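Local coordinates for protein aminoglycoside-O-phosphotransferase VIII (Streptomyces rimosus, PDB 4H05) that probably phosphorylates the 3'-hydroxyl of aminoglycoside antibiotics with ATP and magnesium, a kinase reaction that confers antibiotic resistance, at residues A[137-140]-A[141-145]. Numbering follows the deposited sequence.
Sequences LAVT and VPQAA
Leu137 and Val141 meet one turn apart in the first two turns of helix 137-150, an alpha helix in the part of this kinase-like fold that carries the predicted catalytic base, Asp190. Three i to i+4 backbone bonds hold the turns: Val141 N to Leu137 O at 3.0 Å, Gln143 N to Val139 O and Ala144 N to Thr140 O. Pro142 breaks the series. Its ring nitrogen has no hydrogen to give Ala138 O, the helix kinks there, and CG of the ring sits 3.3 Å from that oxygen instead.

The apolar contact lies on the buried side, where CD2 of Leu137 comes to 3.9 Å from CG2 of Val141, the branch of the valine that does the touching. Leu174 of helix 167-177 packs on Val141, while Phe265 and Tyr266 of helix 260-270 pack on Leu137.

On the more open side, Val139 and Gln143 send their side chains out in the same direction, one flanking the other. The glutamine chain is stretched out past CG (chi2 166°), which brings its amide alongside the valine, NE2 lying 3.7 Å from CG1 of Val139. Thr140, by contrast, is buried. It turns OG1 between its own backbone N and carbonyl carbon (chi1 55°), where the hydroxyl hydrogen-bonds Ser136 O; its methyl CG2 approaches OE1 of Gln143 at 4.0 Å.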
loop_
_atom_site.group_PDB
_atom_site.type_symbol
_atom_site.label_atom_id
_atom_site.label_comp_id
_atom_site.label_asym_id
_atom_site.label_seq_id
_atom_site.Cartn_x
_atom_site.Cartn_y
_atom_site.Cartn_z
ATOM N N LEU A 137 15.647 4.890 -2.179
ATOM C CA LEU A 137 16.534 3.755 -2.562
ATOM C C LEU A 137 17.624 3.460 -1.547
ATOM O O LEU A 137 18.015 2.244 -1.401
ATOM C CB LEU A 137 17.204 4.022 -3.886
ATOM C CG LEU A 137 16.244 4.136 -5.084
ATOM C CD1 LEU A 137 16.956 4.796 -6.252
ATOM C CD2 LEU A 137 15.684 2.774 -5.452
ATOM N N ALA A 138 18.100 4.498 -0.820
ATOM C CA ALA A 138 19.032 4.190 0.370
ATOM C C ALA A 138 18.381 3.288 1.413
ATOM O O ALA A 138 19.045 2.491 2.071
ATOM C CB ALA A 138 19.670 5.448 1.036
ATOM N N VAL A 139 17.072 3.240 1.477
ATOM C CA VAL A 139 16.423 2.349 2.463
ATOM C C VAL A 139 15.948 1.074 1.817
ATOM O O VAL A 139 15.969 -0.061 2.397
ATOM C CB VAL A 139 15.131 3.018 3.048
ATOM C CG1 VAL A 139 14.240 2.025 3.743
ATOM C CG2 VAL A 139 15.448 4.129 3.981
ATOM N N THR A 140 15.381 1.252 0.640
ATOM C CA THR A 140 14.648 0.151 0.050
ATOM C C THR A 140 15.582 -0.872 -0.565
ATOM O O THR A 140 15.259 -2.052 -0.585
ATOM C CB THR A 140 13.611 0.595 -0.991
ATOM O OG1 THR A 140 14.228 1.392 -2.006
ATOM C CG2 THR A 140 12.422 1.331 -0.349
ATOM N N VAL A 141 16.724 -0.456 -1.091
ATOM C CA VAL A 141 17.615 -1.430 -1.750
ATOM C C VAL A 141 18.252 -2.363 -0.676
ATOM O O VAL A 141 18.070 -3.596 -0.713
ATOM C CB VAL A 141 18.623 -0.776 -2.727
ATOM C CG1 VAL A 141 19.538 -1.853 -3.309
ATOM C CG2 VAL A 141 17.957 -0.002 -3.833
ATOM N N PRO A 142 18.898 -1.779 0.353
ATOM C CA PRO A 142 19.219 -2.666 1.476
ATOM C C PRO A 142 18.050 -3.535 1.989
ATOM O O PRO A 142 18.289 -4.682 2.366
ATOM C CB PRO A 142 19.652 -1.693 2.574
ATOM C CG PRO A 142 20.280 -0.534 1.857
ATOM C CD PRO A 142 19.458 -0.420 0.548
ATOM N N GLN A 143 16.818 -3.052 2.072
ATOM C CA GLN A 143 15.762 -3.998 2.505
ATOM C C GLN A 143 15.618 -5.206 1.512
ATOM O O GLN A 143 15.259 -6.307 1.910
ATOM C CB GLN A 143 14.400 -3.333 2.686
ATOM C CG GLN A 143 14.253 -2.411 3.891
ATOM C CD GLN A 143 13.002 -1.525 3.822
ATOM O OE1 GLN A 143 12.480 -1.236 2.753
ATOM N NE2 GLN A 143 12.546 -1.088 4.954
ATOM N N ALA A 144 15.873 -4.959 0.223
ATOM C CA ALA A 144 15.742 -5.968 -0.811
ATOM C C ALA A 144 16.868 -7.013 -0.628
ATOM O O ALA A 144 16.608 -8.200 -0.519
ATOM C CB ALA A 144 15.801 -5.293 -2.184
ATOM N N ALA A 145 18.106 -6.568 -0.539
ATOM C CA ALA A 145 19.188 -7.465 -0.070
ATOM C C ALA A 145 18.876 -8.248 1.239
ATOM O O ALA A 145 19.063 -9.428 1.293
ATOM C CB ALA A 145 20.492 -6.693 0.042
#